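Local coordinates for uncharacterized protein MJ1460 (Methanocaldococcus jannaschii DSM 2661, PDB 2OSO), which is of unknown function but contains a zinc-binding V4R (vinyl-4-reductase) domain, which in related proteins is thought to sense small molecules, at residues F33-F36 with A37-I40; S49-L53 with Y54-E58. The protein carries 3 engineered substitutions. All blocks are in the same frame, centred on the assembly; numbering follows the deposited sequence. Where two conformers were deposited one is given.

Interaction 1 (F33-F36 with A37-I40); sequences FGLF and ALVI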
loop_
_atom_site.group_PDB
_atom_site.type_symbol
_atom_site.label_atom_id
_atom_site.label_comp_id
_atom_site.label_asym_id
_atom_site.label_seq_id
_atom_site.Cartn_x
_atom_site.Cartn_y
_atom_site.Cartn_z
ATOM N N PHE A 33 -4.310 0.331 1.846
ATOM C CA PHE A 33 -3.398 0.251 0.727
ATOM C C PHE A 33 -3.867 1.272 -0.328
ATOM O O PHE A 33 -3.106 2.055 -0.800
ATOM C CB PHE A 33 -3.377 -1.182 0.182
ATOM C CG PHE A 33 -2.466 -1.384 -1.001
ATOM C CD1 PHE A 33 -2.884 -1.075 -2.282
ATOM C CD2 PHE A 33 -1.231 -1.950 -0.838
ATOM C CE1 PHE A 33 -2.049 -1.282 -3.365
ATOM C CE2 PHE A 33 -0.386 -2.156 -1.948
ATOM C CZ PHE A 33 -0.793 -1.806 -3.181
ATOM N N GLY A 34 -5.155 1.331 -0.640
ATOM C CA GLY A 34 -5.612 2.329 -1.535
ATOM C C GLY A 34 -5.513 3.748 -1.074
ATOM O O GLY A 34 -5.292 4.640 -1.879
ATOM N N LEU A 35 -5.719 3.973 0.208
ATOM C CA LEU A 35 -5.601 5.305 0.807
ATOM C C LEU A 35 -4.205 5.856 0.653
ATOM O O LEU A 35 -4.013 7.043 0.416
ATOM C CB LEU A 35 -5.999 5.262 2.302
ATOM C CG LEU A 35 -5.953 6.650 2.974
ATOM C CD1 LEU A 35 -6.892 7.624 2.314
ATOM C CD2 LEU A 35 -6.182 6.649 4.468
ATOM N N PHE A 36 -3.219 4.985 0.772
ATOM C CA PHE A 36 -1.830 5.360 0.539
ATOM C C PHE A 36 -1.620 5.973 -0.856
ATOM O O PHE A 36 -0.991 7.034 -1.013
ATOM C CB PHE A 36 -0.952 4.148 0.747
ATOM C CG PHE A 36 0.520 4.469 0.757
ATOM C CD1 PHE A 36 1.113 4.911 1.916
ATOM C CD2 PHE A 36 1.283 4.333 -0.390
ATOM C CE1 PHE A 36 2.462 5.227 1.957
ATOM C CE2 PHE A 36 2.653 4.662 -0.379
ATOM C CZ PHE A 36 3.237 5.087 0.816
ATOM N N ALA A 37 -2.146 5.293 -1.864
ATOM C CA ALA A 37 -1.999 5.699 -3.204
ATOM C C ALA A 37 -2.737 7.039 -3.378
ATOM O O ALA A 37 -2.284 7.929 -4.072
ATOM C CB ALA A 37 -2.579 4.601 -4.159
ATOM N N LEU A 38 -3.906 7.157 -2.763
ATOM C CA LEU A 38 -4.707 8.381 -2.861
ATOM C C LEU A 38 -3.927 9.557 -2.267
ATOM O O LEU A 38 -3.937 10.679 -2.814
ATOM C CB LEU A 38 -6.034 8.205 -2.106
ATOM C CG LEU A 38 -7.019 9.376 -2.061
ATOM C CD1 LEU A 38 -8.412 8.818 -1.722
ATOM C CD2 LEU A 38 -6.595 10.455 -1.060
ATOM N N VAL A 39 -3.304 9.321 -1.114
ATOM C CA VAL A 39 -2.554 10.391 -0.438
ATOM C C VAL A 39 -1.292 10.784 -1.237
ATOM O O VAL A 39 -1.018 11.965 -1.400
ATOM C CB VAL A 39 -2.264 10.063 1.064
ATOM C CG1 VAL A 39 -1.258 11.048 1.652
ATOM C CG2 VAL A 39 -3.590 10.012 1.877
ATOM N N ILE A 40 -0.558 9.808 -1.758
ATOM C CA ILE A 40 0.657 10.119 -2.508
ATOM C C ILE A 40 0.423 10.634 -3.943
ATOM O O ILE A 40 1.344 11.204 -4.525
ATOM C CB ILE A 40 1.683 8.961 -2.495
ATOM C CG1 ILE A 40 3.088 9.484 -2.838
ATOM C CG2 ILE A 40 1.313 7.833 -3.461
ATOM C CD1 ILE A 40 4.113 8.440 -2.696
#
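Three consecutive i to i+4 backbone hydrogen bonds, L38 N to G34 O, V39 N to L35 O (2.8 Å) and I40 N to F36 O, mark about two turns of regular alpha-helix within helix 30-44. Their N-H...O angles, 156° to 164°, are those of a regular alpha-helix. Along one flank, L35 reaches V39: CD1 lies 4.1 Å from V39 CG2, the two side chains crossing at a slant. L35 CB leaves the helix away from A37-I40, but with CG anti to the backbone N (chi1 -178°) the branch turns back along the helix toward V39. CD1 is also 4.4 Å from CD2 of L38, a looser touch. V39 CG2 additionally sits 3.3 Å from L35 O, flanking the carbonyl that V39 N grips. F36 sends its ring off the helix instead, where it meets F33 and, edge-to-face, F119, both of the second subunit; I40 packs on I40 of that subunit. All eight residues are buried in the dimer. The chemistry is thus divided: peptide groups satisfy one another along the helix, while the hydrocarbon surface they carry, aromatic and aliphatic, is consistent with a hydrophobic subunit interface.

Interaction 2 (S49-L53 with Y54-E58); sequences SETSL and YEIGE
An N-cap opens helix 53-64, with S52 placed just before the first turn and its side chain standing in for a missing backbone acceptor. S52 OG takes the N-H of E55 at 3.0 Å, and the bond is nearly straight, 170° at the hydrogen. A chi1 of 76° sets OG between the backbone N and the carbonyl carbon of S52, which turns it to the start of the helix. The same residue's carbonyl receives I56 N, again at 3.0 Å, and G57 N to L53 O continues the ladder. Replacing S52 with an alanine would probably leave E55 N without its capping acceptor and the first turn less firmly fixed. E55 runs extended past the cap, its CG 3.4 Å from S52 OG. T51 lies alongside E55, the two side chains running past each other in opposite directions, while T51 CG2 meets I56 CD1 at 4.0 Å, the T51 and I56 side chains crossing at about a right angle. Y54 points its ring away, packs on A121 and A125 of helix 118-132, and hydrogen-bonds through OH to V138 N. The second subunit closes in too: its E6 OE2 accepts from L53 N and its K43 packs on T51 and I56. I56 CG1 rests 3.3 Å from S52 O, the carbonyl oxygen that I56 N also reaches.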
loop_
_atom_site.group_PDB
_atom_site.type_symbol
_atom_site.label_atom_id
_atom_site.label_comp_id
_atom_site.label_asym_id
_atom_site.label_seq_id
_atom_site.Cartn_x
_atom_site.Cartn_y
_atom_site.Cartn_z
ATOM N N SER A 49 3.964 16.848 -10.153
ATOM C CA SER A 49 3.983 15.939 -11.316
ATOM C C SER A 49 2.674 15.121 -11.465
ATOM O O SER A 49 1.626 15.544 -10.950
ATOM C CB SER A 49 5.222 15.038 -11.271
ATOM N N GLU A 50 2.762 13.955 -12.110
ATOM C CA GLU A 50 1.588 13.234 -12.613
ATOM C C GLU A 50 1.929 11.795 -13.035
ATOM O O GLU A 50 3.014 11.543 -13.582
ATOM C CB GLU A 50 1.056 13.994 -13.829
ATOM C CG GLU A 50 -0.257 13.531 -14.401
ATOM C CD GLU A 50 -0.552 14.236 -15.700
ATOM O OE1 GLU A 50 -0.695 15.473 -15.673
ATOM O OE2 GLU A 50 -0.616 13.563 -16.748
ATOM N N THR A 51 1.010 10.856 -12.783
ATOM C CA THR A 51 1.157 9.442 -13.278
ATOM C C THR A 51 -0.211 8.714 -13.247
ATOM O O THR A 51 -1.252 9.366 -13.139
ATOM C CB THR A 51 2.329 8.668 -12.522
ATOM O OG1 THR A 51 2.580 7.389 -13.144
ATOM C CG2 THR A 51 2.034 8.518 -11.043
ATOM N N SER A 52 -0.253 7.396 -13.408
ATOM C CA SER A 52 -1.538 6.668 -13.228
ATOM C C SER A 52 -1.334 5.371 -12.477
ATOM O O SER A 52 -0.234 4.874 -12.394
ATOM C CB SER A 52 -2.180 6.379 -14.568
ATOM O OG SER A 52 -1.526 5.327 -15.197
ATOM N N LEU A 53 -2.402 4.829 -11.910
ATOM C CA LEU A 53 -2.324 3.517 -11.275
ATOM C C LEU A 53 -1.881 2.389 -12.256
ATOM O O LEU A 53 -1.197 1.449 -11.862
ATOM C CB LEU A 53 -3.656 3.180 -10.607
ATOM C CG LEU A 53 -3.811 3.916 -9.252
ATOM C CD1 LEU A 53 -5.155 3.710 -8.703
ATOM C CD2 LEU A 53 -2.764 3.383 -8.255
ATOM N N TYR A 54 -2.303 2.484 -13.507
ATOM C CA TYR A 54 -1.838 1.562 -14.545
ATOM C C TYR A 54 -0.329 1.655 -14.731
ATOM O O TYR A 54 0.376 0.649 -14.722
ATOM C CB TYR A 54 -2.530 1.882 -15.846
ATOM C CG TYR A 54 -2.171 0.937 -16.975
ATOM C CD1 TYR A 54 -2.807 -0.265 -17.104
ATOM C CD2 TYR A 54 -1.216 1.273 -17.911
ATOM C CE1 TYR A 54 -2.483 -1.160 -18.122
ATOM C CE2 TYR A 54 -0.878 0.375 -18.955
ATOM C CZ TYR A 54 -1.540 -0.833 -19.059
ATOM O OH TYR A 54 -1.229 -1.762 -20.064
ATOM N N GLU A 55 0.187 2.845 -14.890
ATOM C CA GLU A 55 1.626 2.973 -15.094
ATOM C C GLU A 55 2.459 2.534 -13.889
ATOM O O GLU A 55 3.471 1.855 -14.038
ATOM C CB GLU A 55 1.958 4.394 -15.515
ATOM C CG GLU A 55 1.407 4.721 -16.882
ATOM C CD GLU A 55 1.540 6.187 -17.198
ATOM O OE1 GLU A 55 2.649 6.743 -16.938
ATOM O OE2 GLU A 55 0.535 6.751 -17.709
ATOM N N ILE A 56 2.006 2.852 -12.680
ATOM C CA ILE A 56 2.616 2.301 -11.483
ATOM C C ILE A 56 2.558 0.762 -11.392
ATOM O O ILE A 56 3.518 0.117 -10.974
ATOM C CB ILE A 56 2.025 2.968 -10.175
ATOM C CG1 ILE A 56 2.162 4.494 -10.203
ATOM C CG2 ILE A 56 2.710 2.396 -8.921
ATOM C CD1 ILE A 56 3.654 4.953 -10.069
ATOM N N GLY A 57 1.425 0.156 -11.718
ATOM C CA GLY A 57 1.310 -1.295 -11.848
ATOM C C GLY A 57 2.292 -1.880 -12.847
ATOM O O GLY A 57 2.972 -2.871 -12.538
ATOM N N GLU A 58 2.451 -1.236 -14.001
ATOM C CA GLU A 58 3.523 -1.669 -14.947
ATOM C C GLU A 58 4.868 -1.762 -14.281
ATOM O O GLU A 58 5.557 -2.771 -14.388
ATOM C CB GLU A 58 3.641 -0.771 -16.190
ATOM C CG GLU A 58 2.386 -0.754 -17.068
ATOM C CD GLU A 58 2.570 0.142 -18.261
ATOM O OE1 GLU A 58 2.388 1.359 -18.091
ATOM O OE2 GLU A 58 2.902 -0.373 -19.352
#

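From the N terminus, the chain first forms interaction 1 inside helix 30-44, then passes through a loop, partly unmodelled at 46-47, to interaction 2, where that loop enters helix 53-64. The two are in series, neither nested nor crossed; both are local, within a helix and at a loop-to-helix junction, and neither closes a long loop. Their centres lie 13 Å apart, yet the helices touch: A37 CB is 4.3 Å from L53 CD2, joining the middle of the earlier helix to the first turn of the later one. Both contacts meet the second subunit; 49-58 also reaches helix 118-132 and strand 135-142 through Y54, which ties the start of helix 53-64 to the sheet-bearing part of the chain.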